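Local coordinates for extracellular solute-binding protein (Bordetella parapertussis, PDB 3PU5) that probably captures a small solute, perhaps a polyamine, outside the cytoplasmic membrane and delivers it to an ABC-type transporter, at residues V82-K85 with L90-V93; E95-D100 with G105-Y110; A99-C104 with G241-V246. All blocks are in the same frame, centred on the assembly; numbering follows the deposited sequence.

Overall arrangement
All three contacts pack the long loop between helix 67-75 and strand 106-107 of a periplasmic binding protein, on one side of the chain's centre. Contact 1 is the shallowest, its centre about 20 Å from the centre of the chain and only partly buried, a methyl contact beside an Asx turn. Contacts 2 and 3 are buried, their own centres about 6 Å apart, and reach neighbouring strands of one antiparallel sheet: contact 2 strand 106-107, contact 3 strand 238-246. One backbone hydrogen bond and loosely paired rings join contact 2, whereas contact 3 relies on an indole face and a bridging water. Lys98, in contact 2, bonds Leu90 O of contact 1.

Contact 1: residues V82-K85 with L90-V93; sequences VDEK and LADV
Leu90 carries CG beside its backbone N (chi1 -72°) and then runs on extended, so that CD1 reaches the backbone of Asp83 and the side chain of Val82. The receiving loop is shaped by an Asx turn: Asp83 OD1 accepts from Lys85 N at 2.8 Å, the donor standing 38° out of the carboxylate plane, and the N-H is well short of straight at 131°. Facing this turn is a 3-10 segment that includes residues 90-92, both pieces belonging to the loop that leads into strand 106-107 of the solute-binding fold. Leu90 CD1 lies 3.7 Å from Asp83 CA, and the Val82 and Leu90 side chains cross at about a right angle. This apolar side of the contact is buried, Leu90 also resting on Leu263 and Ser106.

Nearer solvent, the Glu84 side chain lies alongside Ala91, CG making the closest approach and the carboxylate carrying on past Ala91 CA and CB. Glu84 CG is 3.6 Å from Ala91 N, and Ala91 CB lies 3.9 Å from Glu84 CG. On the apolar side, Val82 CG2 approaches Leu90 CD1 to 3.9 Å.

Contact 2: residues E95-D100 with G105-Y110; sequences EKFKAD and GSLYDY
Phe97 meets residues 105-110 with both its backbone and its ring. From CB, which sits 4.2 Å from both Ser106 OG and Leu107 CB, the chain turns so that CG lies beside the backbone N (chi1 -60°). The ring then reaches Tyr110: Phe97 CE1 comes within 3.6 Å of Tyr110 CD2, while CZ, at the tip, lies near both CD2 and CE2 of that residue. The two planes are almost parallel, 16° apart, but are slid past each other with centroids at 5.4 Å, which means little overlap. Lys96 CG covers one face of the Phe97 ring over its centre, and the Tyr110 hydroxyl bonds Pro295 O.

The polar join is made by the main chain. Leu107 N donates to Phe97 O at 3.0 Å along a nearly straight N-H (167°), and Ser106 CA adds a CA-H...O contact to the same oxygen. Ser106 OG donates a hydrogen bond to Leu107 O at 2.8 Å, inside the strand segment, and Lys98 CG lies 3.8 Å from Ser106 OG. Ser106 also pairs with Met244 through the backbone, so the loop is fastened to strand 106-107, which pairs with strand 238-246 in an antiparallel sheet of a periplasmic binding protein fold.

Contact 3: residues A99-C104 with G241-V246; sequences ADWEGC and GPVMAV
Trp101 and Val243 supply the apolar part of this contact between a tight turn and strand 238-246. Both valine methyls press on the indole: Val243 CG2 sits over the six-membered ring of Trp101, 3.8 Å from its centroid and 28° off the normal, a CH-pi contact, while Val243 CG1 lies over the same system nearer the fused bond, 3.9 Å from Trp101 CD2. Val243 CG2 also comes to 3.3 Å from Trp101 CZ2. Val243 presents the two methyls together because CG1 is anti to its backbone N (chi1 -169°), with CG2 beside the backbone N. The opposite indole face is covered by Asp100 CB, so the ring is sandwiched between the strand and its own preceding residue; Tyr71 and Ile74 of helix 67-75 also touch it.

The polar part is indirect. Residues 101-104 form a type I' turn, closed by Cys104 N donating to Trp101 O at 2.8 Å, with Glu102 and Gly103 both at positive phi. Cys104 O, 3.2 Å from Ala245 CB, accepts a hydrogen bond from a water at 2.8 Å, and that water accepts from Val246 N at 2.7 Å.

In the sheet itself Val243 and Ala245 pair with Phe65 and Ala63. Between the two segments, then, the indole face gives contact without directional bonds, while the water satisfies both Cys104 O and Val246 N where they do not bond each other directly.

Contact 1: residues V82-K85 with L90-V93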
ATOM      1  N   VAL A  82       0.901  19.432  -9.576  1.00 13.55           N
ATOM      2  CA  VAL A  82       0.889  19.947  -8.219  1.00 14.74           C
ATOM      3  C   VAL A  82       2.311  19.982  -7.677  1.00 16.27           C
ATOM      4  O   VAL A  82       3.143  19.149  -8.039  1.00 17.56           O
ATOM      5  CB  VAL A  82       0.001  19.098  -7.268  1.00 15.28           C
ATOM      6  CG1 VAL A  82      -1.480  19.260  -7.607  1.00 14.22           C
ATOM      7  CG2 VAL A  82       0.411  17.626  -7.302  1.00 13.45           C
ATOM      8  N   ASP A  83       2.584  20.948  -6.809  1.00 16.47           N
ATOM      9  CA  ASP A  83       3.879  21.034  -6.151  1.00 17.22           C
ATOM     10  C   ASP A  83       3.769  21.777  -4.827  1.00 16.49           C
ATOM     11  O   ASP A  83       2.675  22.118  -4.375  1.00 14.61           O
ATOM     12  CB  ASP A  83       4.919  21.707  -7.064  1.00 18.53           C
ATOM     13  CG  ASP A  83       4.529  23.118  -7.467  1.00 20.83           C
ATOM     14  OD1 ASP A  83       3.884  23.827  -6.666  1.00 20.84           O
ATOM     15  OD2 ASP A  83       4.883  23.528  -8.591  1.00 26.50           O
ATOM     16  N   GLU A  84       4.918  22.029  -4.213  1.00 17.95           N
ATOM     17  CA  GLU A  84       4.973  22.664  -2.901  1.00 21.02           C
ATOM     18  C   GLU A  84       4.394  24.080  -2.868  1.00 18.51           C
ATOM     19  O   GLU A  84       3.997  24.560  -1.809  1.00 18.78           O
ATOM     20  CB  GLU A  84       6.413  22.637  -2.385  1.00 21.13           C
ATOM     21  CG  GLU A  84       6.946  21.208  -2.339  1.00 23.31           C
ATOM     22  CD  GLU A  84       8.453  21.120  -2.248  1.00 28.15           C
ATOM     23  OE1 GLU A  84       9.111  22.164  -2.020  1.00 33.14           O
ATOM     24  OE2 GLU A  84       8.974  19.990  -2.404  1.00 30.75           O
ATOM     25  N   LYS A  85       4.346  24.745  -4.019  1.00 18.41           N
ATOM     26  CA  LYS A  85       3.722  26.063  -4.101  1.00 18.85           C
ATOM     27  C   LYS A  85       2.215  25.938  -3.946  1.00 20.06           C
ATOM     28  O   LYS A  85       1.607  26.626  -3.123  1.00 20.30           O
ATOM     29  CB  LYS A  85       4.031  26.740  -5.440  1.00 22.80           C
ATOM     30  CG  LYS A  85       5.440  27.294  -5.566  1.00 27.98           C
ATOM     31  CD  LYS A  85       6.337  26.411  -6.424  1.00 31.90           C
ATOM     32  CE  LYS A  85       6.853  25.196  -5.664  1.00 30.18           C
ATOM     33  NZ  LYS A  85       7.959  24.493  -6.395  1.00 35.40           N
ATOM     34  N   LEU A  90       3.106  18.920   0.296  1.00 10.81           N
ATOM     35  CA  LEU A  90       4.010  18.084  -0.499  1.00 11.65           C
ATOM     36  C   LEU A  90       5.471  18.256  -0.070  1.00 13.73           C
ATOM     37  O   LEU A  90       6.305  17.374  -0.301  1.00 11.84           O
ATOM     38  CB  LEU A  90       3.853  18.372  -1.994  1.00 11.73           C
ATOM     39  CG  LEU A  90       2.570  17.859  -2.651  1.00 11.84           C
ATOM     40  CD1 LEU A  90       2.477  18.309  -4.116  1.00 12.47           C
ATOM     41  CD2 LEU A  90       2.482  16.334  -2.547  1.00 10.75           C
ATOM     42  N   ALA A  91       5.781  19.387   0.559  1.00 13.17           N
ATOM     43  CA  ALA A  91       7.145  19.623   1.034  1.00 15.96           C
ATOM     44  C   ALA A  91       7.518  18.650   2.148  1.00 13.20           C
ATOM     45  O   ALA A  91       8.698  18.376   2.369  1.00 12.63           O
ATOM     46  CB  ALA A  91       7.317  21.070   1.502  1.00 14.23           C
ATOM     47  N   ASP A  92       6.510  18.123   2.842  1.00 13.57           N
ATOM     48  CA  ASP A  92       6.742  17.200   3.954  1.00 12.48           C
ATOM     49  C   ASP A  92       6.571  15.730   3.585  1.00 11.02           C
ATOM     50  O   ASP A  92       6.630  14.853   4.444  1.00  9.80           O
ATOM     51  CB  ASP A  92       5.834  17.561   5.118  1.00 14.56           C
ATOM     52  CG  ASP A  92       6.068  18.969   5.597  1.00 18.31           C
ATOM     53  OD1 ASP A  92       7.250  19.340   5.756  1.00 17.87           O
ATOM     54  OD2 ASP A  92       5.085  19.711   5.787  1.00 20.46           O
ATOM     55  N   VAL A  93       6.354  15.470   2.302  1.00 12.29           N
ATOM     56  CA  VAL A  93       6.207  14.111   1.807  1.00 10.16           C
ATOM     57  C   VAL A  93       7.484  13.700   1.080  1.00  9.81           C
ATOM     58  O   VAL A  93       7.879  14.350   0.118  1.00  9.56           O
ATOM     59  CB  VAL A  93       5.013  14.014   0.842  1.00 11.48           C
ATOM     60  CG1 VAL A  93       4.877  12.598   0.294  1.00  7.43           C
ATOM     61  CG2 VAL A  93       3.744  14.471   1.540  1.00  9.48           C
TER

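Contact 2: residues E95-D100 with G105-Y110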
ATOM      1  N   GLU A  95      10.158  12.044  -1.424  1.00 12.07           N
ATOM      2  CA  GLU A  95      10.064  11.903  -2.873  1.00 13.33           C
ATOM      3  C   GLU A  95       9.538  10.542  -3.345  1.00 11.30           C
ATOM      4  O   GLU A  95       8.837  10.463  -4.348  1.00 10.77           O
ATOM      5  CB  GLU A  95      11.432  12.193  -3.508  1.00 13.97           C
ATOM      6  CG  GLU A  95      11.466  12.095  -5.030  1.00 17.79           C
ATOM      7  CD  GLU A  95      10.450  13.004  -5.720  1.00 22.62           C
ATOM      8  OE1 GLU A  95      10.204  14.126  -5.218  1.00 20.44           O
ATOM      9  OE2 GLU A  95       9.899  12.592  -6.772  1.00 25.20           O
ATOM     10  N   LYS A  96       9.884   9.474  -2.638  1.00 10.59           N
ATOM     11  CA  LYS A  96       9.466   8.141  -3.054  1.00 11.86           C
ATOM     12  C   LYS A  96       7.953   7.976  -3.178  1.00 10.65           C
ATOM     13  O   LYS A  96       7.490   7.172  -3.977  1.00 13.33           O
ATOM     14  CB  LYS A  96      10.015   7.076  -2.111  1.00 12.17           C
ATOM     15  CG  LYS A  96       9.546   7.165  -0.674  1.00 12.16           C
ATOM     16  CD  LYS A  96      10.141   5.977   0.067  1.00 13.59           C
ATOM     17  CE  LYS A  96      10.220   6.207   1.538  1.00 11.36           C
ATOM     18  NZ  LYS A  96      11.091   5.152   2.160  1.00 12.78           N
ATOM     19  N   PHE A  97       7.190   8.722  -2.378  1.00  9.33           N
ATOM     20  CA  PHE A  97       5.729   8.637  -2.409  1.00  8.70           C
ATOM     21  C   PHE A  97       5.144   9.398  -3.592  1.00  8.92           C
ATOM     22  O   PHE A  97       3.959   9.256  -3.914  1.00  8.77           O
ATOM     23  CB  PHE A  97       5.137   9.160  -1.099  1.00  8.14           C
ATOM     24  CG  PHE A  97       5.590   8.393   0.095  1.00  8.69           C
ATOM     25  CD1 PHE A  97       5.212   7.070   0.260  1.00  8.08           C
ATOM     26  CD2 PHE A  97       6.417   8.978   1.038  1.00 11.63           C
ATOM     27  CE1 PHE A  97       5.637   6.338   1.344  1.00  8.82           C
ATOM     28  CE2 PHE A  97       6.856   8.246   2.147  1.00  9.83           C
ATOM     29  CZ  PHE A  97       6.461   6.924   2.296  1.00 11.52           C
ATOM     30  N   LYS A  98       5.987  10.201  -4.230  1.00  8.70           N
ATOM     31  CA  LYS A  98       5.580  11.025  -5.358  1.00 10.62           C
ATOM     32  C   LYS A  98       6.225  10.586  -6.677  1.00 11.69           C
ATOM     33  O   LYS A  98       5.794  10.995  -7.759  1.00  9.61           O
ATOM     34  CB  LYS A  98       5.939  12.484  -5.071  1.00 11.58           C
ATOM     35  CG  LYS A  98       5.406  13.004  -3.735  1.00 10.18           C
ATOM     36  CD  LYS A  98       5.790  14.468  -3.513  1.00 13.83           C
ATOM     37  CE  LYS A  98       7.167  14.620  -2.895  1.00 13.92           C
ATOM     38  NZ  LYS A  98       7.404  16.045  -2.530  1.00 15.67           N
ATOM     39  N   ALA A  99       7.254   9.749  -6.580  1.00 10.82           N
ATOM     40  CA  ALA A  99       8.120   9.456  -7.723  1.00 14.79           C
ATOM     41  C   ALA A  99       7.414   8.923  -8.972  1.00 16.08           C
ATOM     42  O   ALA A  99       7.802   9.262 -10.083  1.00 16.84           O
ATOM     43  CB  ALA A  99       9.255   8.517  -7.319  1.00 15.60           C
ATOM     44  N   ASP A 100       6.389   8.096  -8.808  1.00 12.62           N
ATOM     45  CA  ASP A 100       5.741   7.503  -9.977  1.00 14.12           C
ATOM     46  C   ASP A 100       4.806   8.468 -10.731  1.00 12.93           C
ATOM     47  O   ASP A 100       4.417   8.201 -11.863  1.00 13.25           O
ATOM     48  CB  ASP A 100       4.961   6.238  -9.580  1.00 12.42           C
ATOM     49  CG  ASP A 100       5.875   5.057  -9.250  1.00 18.79           C
ATOM     50  OD1 ASP A 100       7.065   5.082  -9.633  1.00 20.04           O
ATOM     51  OD2 ASP A 100       5.403   4.096  -8.613  1.00 19.36           O
ATOM     52  N   GLY A 105       0.823  13.821  -8.532  1.00 12.41           N
ATOM     53  CA  GLY A 105       0.228  12.948  -7.529  1.00 12.53           C
ATOM     54  C   GLY A 105       1.108  12.538  -6.362  1.00 10.99           C
ATOM     55  O   GLY A 105       2.325  12.764  -6.360  1.00 10.09           O
ATOM     56  N   SER A 106       0.481  11.919  -5.365  1.00  8.87           N
ATOM     57  CA  SER A 106       1.211  11.362  -4.230  1.00  9.05           C
ATOM     58  C   SER A 106       0.418  10.245  -3.564  1.00  9.00           C
ATOM     59  O   SER A 106      -0.806  10.323  -3.457  1.00  9.07           O
ATOM     60  CB  SER A 106       1.485  12.456  -3.201  1.00  8.04           C
ATOM     61  OG  SER A 106       2.172  11.922  -2.088  1.00  8.11           O
ATOM     62  N   LEU A 107       1.105   9.200  -3.112  1.00  7.95           N
ATOM     63  CA  LEU A 107       0.472   8.253  -2.203  1.00  7.83           C
ATOM     64  C   LEU A 107      -0.038   9.055  -1.008  1.00  9.34           C
ATOM     65  O   LEU A 107       0.567  10.066  -0.646  1.00  8.45           O
ATOM     66  CB  LEU A 107       1.458   7.175  -1.738  1.00  7.47           C
ATOM     67  CG  LEU A 107       1.546   5.883  -2.559  1.00  8.78           C
ATOM     68  CD1 LEU A 107       2.251   6.137  -3.880  1.00  7.38           C
ATOM     69  CD2 LEU A 107       2.254   4.768  -1.778  1.00  7.73           C
ATOM     70  N   TYR A 108      -1.158   8.638  -0.417  1.00  7.30           N
ATOM     71  CA  TYR A 108      -1.679   9.350   0.752  1.00  7.53           C
ATOM     72  C   TYR A 108      -1.795   8.486   2.006  1.00  9.15           C
ATOM     73  O   TYR A 108      -2.277   8.944   3.039  1.00  9.28           O
ATOM     74  CB  TYR A 108      -2.981  10.112   0.452  1.00  8.11           C
ATOM     75  CG  TYR A 108      -4.226   9.306   0.101  1.00  8.35           C
ATOM     76  CD1 TYR A 108      -5.197   9.022   1.069  1.00  9.37           C
ATOM     77  CD2 TYR A 108      -4.482   8.916  -1.214  1.00  8.39           C
ATOM     78  CE1 TYR A 108      -6.375   8.332   0.737  1.00 10.45           C
ATOM     79  CE2 TYR A 108      -5.649   8.224  -1.555  1.00  8.46           C
ATOM     80  CZ  TYR A 108      -6.587   7.938  -0.578  1.00 10.90           C
ATOM     81  OH  TYR A 108      -7.736   7.263  -0.922  1.00 11.68           O
ATOM     82  N   ASP A 109      -1.359   7.234   1.887  1.00  7.92           N
ATOM     83  CA  ASP A 109      -1.009   6.405   3.040  1.00  9.87           C
ATOM     84  C   ASP A 109      -0.145   5.260   2.512  1.00  9.83           C
ATOM     85  O   ASP A 109      -0.045   5.066   1.304  1.00 10.41           O
ATOM     86  CB  ASP A 109      -2.258   5.901   3.803  1.00  9.59           C
ATOM     87  CG  ASP A 109      -3.035   4.818   3.049  1.00 11.61           C
ATOM     88  OD1 ASP A 109      -2.472   3.730   2.818  1.00 14.05           O
ATOM     89  OD2 ASP A 109      -4.220   5.041   2.711  1.00 11.63           O
ATOM     90  N   TYR A 110       0.508   4.526   3.399  1.00 10.45           N
ATOM     91  CA  TYR A 110       1.183   3.307   2.962  1.00 12.10           C
ATOM     92  C   TYR A 110       0.909   2.153   3.934  1.00 10.99           C
ATOM     93  O   TYR A 110       0.897   2.341   5.151  1.00 10.90           O
ATOM     94  CB  TYR A 110       2.693   3.540   2.688  1.00  8.48           C
ATOM     95  CG  TYR A 110       3.539   3.882   3.899  1.00 12.25           C
ATOM     96  CD1 TYR A 110       4.063   2.882   4.703  1.00 10.89           C
ATOM     97  CD2 TYR A 110       3.824   5.210   4.233  1.00 10.52           C
ATOM     98  CE1 TYR A 110       4.834   3.185   5.807  1.00 12.21           C
ATOM     99  CE2 TYR A 110       4.591   5.520   5.348  1.00 10.31           C
ATOM    100  CZ  TYR A 110       5.088   4.504   6.131  1.00 12.14           C
ATOM    101  OH  TYR A 110       5.850   4.786   7.242  1.00 13.86           O
TER

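Contact 3: residues A99-C104 with G241-V246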
ATOM      1  N   ALA A  99       7.254   9.749  -6.580  1.00 10.82           N
ATOM      2  CA  ALA A  99       8.120   9.456  -7.723  1.00 14.79           C
ATOM      3  C   ALA A  99       7.414   8.923  -8.972  1.00 16.08           C
ATOM      4  O   ALA A  99       7.802   9.262 -10.083  1.00 16.84           O
ATOM      5  CB  ALA A  99       9.255   8.517  -7.319  1.00 15.60           C
ATOM      6  N   ASP A 100       6.389   8.096  -8.808  1.00 12.62           N
ATOM      7  CA  ASP A 100       5.741   7.503  -9.977  1.00 14.12           C
ATOM      8  C   ASP A 100       4.806   8.468 -10.731  1.00 12.93           C
ATOM      9  O   ASP A 100       4.417   8.201 -11.863  1.00 13.25           O
ATOM     10  CB  ASP A 100       4.961   6.238  -9.580  1.00 12.42           C
ATOM     11  CG  ASP A 100       5.875   5.057  -9.250  1.00 18.79           C
ATOM     12  OD1 ASP A 100       7.065   5.082  -9.633  1.00 20.04           O
ATOM     13  OD2 ASP A 100       5.403   4.096  -8.613  1.00 19.36           O
ATOM     14  N   TRP A 101       4.444   9.583 -10.110  1.00 11.81           N
ATOM     15  CA  TRP A 101       3.249  10.312 -10.556  1.00 11.96           C
ATOM     16  C   TRP A 101       3.509  11.574 -11.392  1.00 12.81           C
ATOM     17  O   TRP A 101       2.608  12.377 -11.637  1.00 11.82           O
ATOM     18  CB  TRP A 101       2.327  10.552  -9.348  1.00 12.86           C
ATOM     19  CG  TRP A 101       2.308   9.315  -8.512  1.00 11.52           C
ATOM     20  CD1 TRP A 101       2.879   9.143  -7.281  1.00 11.26           C
ATOM     21  CD2 TRP A 101       1.760   8.044  -8.881  1.00 12.56           C
ATOM     22  NE1 TRP A 101       2.703   7.845  -6.854  1.00 11.19           N
ATOM     23  CE2 TRP A 101       2.018   7.152  -7.818  1.00 11.73           C
ATOM     24  CE3 TRP A 101       1.067   7.572 -10.004  1.00 15.38           C
ATOM     25  CZ2 TRP A 101       1.602   5.824  -7.844  1.00 14.67           C
ATOM     26  CZ3 TRP A 101       0.658   6.248 -10.024  1.00 12.99           C
ATOM     27  CH2 TRP A 101       0.927   5.393  -8.951  1.00 13.78           C
ATOM     28  N   GLU A 102       4.751  11.718 -11.834  1.00 11.27           N
ATOM     29  CA  GLU A 102       5.148  12.759 -12.771  1.00 14.72           C
ATOM     30  C   GLU A 102       4.677  14.151 -12.360  1.00 15.49           C
ATOM     31  O   GLU A 102       4.202  14.929 -13.190  1.00 14.68           O
ATOM     32  CB  GLU A 102       4.707  12.386 -14.201  1.00 17.31           C
ATOM     33  CG  GLU A 102       5.444  11.148 -14.717  1.00 19.11           C
ATOM     34  CD  GLU A 102       5.009  10.696 -16.098  1.00 26.44           C
ATOM     35  OE1 GLU A 102       4.555  11.541 -16.905  1.00 25.54           O
ATOM     36  OE2 GLU A 102       5.129   9.483 -16.378  1.00 28.89           O
ATOM     37  N   GLY A 103       4.823  14.451 -11.070  1.00 14.26           N
ATOM     38  CA  GLY A 103       4.494  15.757 -10.529  1.00 15.05           C
ATOM     39  C   GLY A 103       3.009  16.040 -10.462  1.00 14.78           C
ATOM     40  O   GLY A 103       2.591  17.191 -10.309  1.00 16.62           O
ATOM     41  N   CYS A 104       2.204  14.990 -10.579  1.00 13.12           N
ATOM     42  CA  CYS A 104       0.753  15.144 -10.591  1.00 13.70           C
ATOM     43  C   CYS A 104       0.071  14.284  -9.532  1.00 16.41           C
ATOM     44  O   CYS A 104      -1.135  14.035  -9.629  1.00 15.25           O
ATOM     45  CB  CYS A 104       0.173  14.781 -11.965  1.00 15.25           C
ATOM     46  SG  CYS A 104       0.789  15.762 -13.349  1.00 15.76           S
ATOM     47  N   GLY A 241       0.331   1.951  -1.484  1.00 10.21           N
ATOM     48  CA  GLY A 241      -0.758   2.756  -0.980  1.00  9.61           C
ATOM     49  C   GLY A 241      -1.547   3.392  -2.099  1.00  9.43           C
ATOM     50  O   GLY A 241      -1.116   3.392  -3.252  1.00  8.57           O
ATOM     51  N   PRO A 242      -2.711   3.953  -1.753  1.00  9.05           N
ATOM     52  CA  PRO A 242      -3.567   4.614  -2.739  1.00  9.78           C
ATOM     53  C   PRO A 242      -2.975   5.969  -3.119  1.00  8.48           C
ATOM     54  O   PRO A 242      -2.201   6.549  -2.358  1.00  7.97           O
ATOM     55  CB  PRO A 242      -4.899   4.776  -2.000  1.00 10.60           C
ATOM     56  CG  PRO A 242      -4.527   4.834  -0.530  1.00 11.21           C
ATOM     57  CD  PRO A 242      -3.264   3.993  -0.385  1.00  9.61           C
ATOM     58  N   VAL A 243      -3.314   6.452  -4.306  1.00 10.42           N
ATOM     59  CA  VAL A 243      -2.755   7.705  -4.802  1.00  8.35           C
ATOM     60  C   VAL A 243      -3.814   8.798  -4.810  1.00 10.46           C
ATOM     61  O   VAL A 243      -5.001   8.524  -5.041  1.00  8.19           O
ATOM     62  CB  VAL A 243      -2.176   7.535  -6.219  1.00  9.73           C
ATOM     63  CG1 VAL A 243      -1.370   8.757  -6.622  1.00 10.82           C
ATOM     64  CG2 VAL A 243      -1.300   6.301  -6.279  1.00 12.31           C
HETATM   65  N   MSE A 244      -3.386  10.028  -4.535  1.00  7.99           N
HETATM   66  CA  MSE A 244      -4.273  11.172  -4.621  1.00  8.72           C
HETATM   67  C   MSE A 244      -3.781  12.156  -5.682  1.00  9.49           C
HETATM   68  O   MSE A 244      -2.592  12.440  -5.773  1.00  8.31           O
HETATM   69  CB  MSE A 244      -4.384  11.884  -3.274  1.00  7.64           C
HETATM   70  CG  MSE A 244      -5.472  12.957  -3.257  1.00 10.63           C
HETATM   71 SE   MSE A 244      -5.793  13.682  -1.441  1.00 19.98          SE
HETATM   72  CE  MSE A 244      -6.766  12.176  -0.646  1.00 11.34           C
ATOM     73  N   ALA A 245      -4.712  12.690  -6.461  1.00  8.90           N
ATOM     74  CA  ALA A 245      -4.388  13.621  -7.531  1.00 10.85           C
ATOM     75  C   ALA A 245      -5.552  14.568  -7.819  1.00 12.71           C
ATOM     76  O   ALA A 245      -6.722  14.232  -7.595  1.00  9.49           O
ATOM     77  CB  ALA A 245      -3.998  12.858  -8.810  1.00  9.40           C
ATOM     78  N   VAL A 246      -5.208  15.742  -8.345  1.00 12.82           N
ATOM     79  CA  VAL A 246      -6.186  16.721  -8.795  1.00 12.83           C
ATOM     80  C   VAL A 246      -6.592  16.451 -10.247  1.00 12.96           C
ATOM     81  O   VAL A 246      -5.737  16.375 -11.130  1.00 13.55           O
ATOM     82  CB  VAL A 246      -5.612  18.148  -8.705  1.00 10.95           C
ATOM     83  CG1 VAL A 246      -6.627  19.164  -9.232  1.00 12.06           C
ATOM     84  CG2 VAL A 246      -5.220  18.475  -7.266  1.00 11.78           C
TER
HETATM   85  O   HOH W   1      -2.680  16.287  -9.168  1.00 11.44           O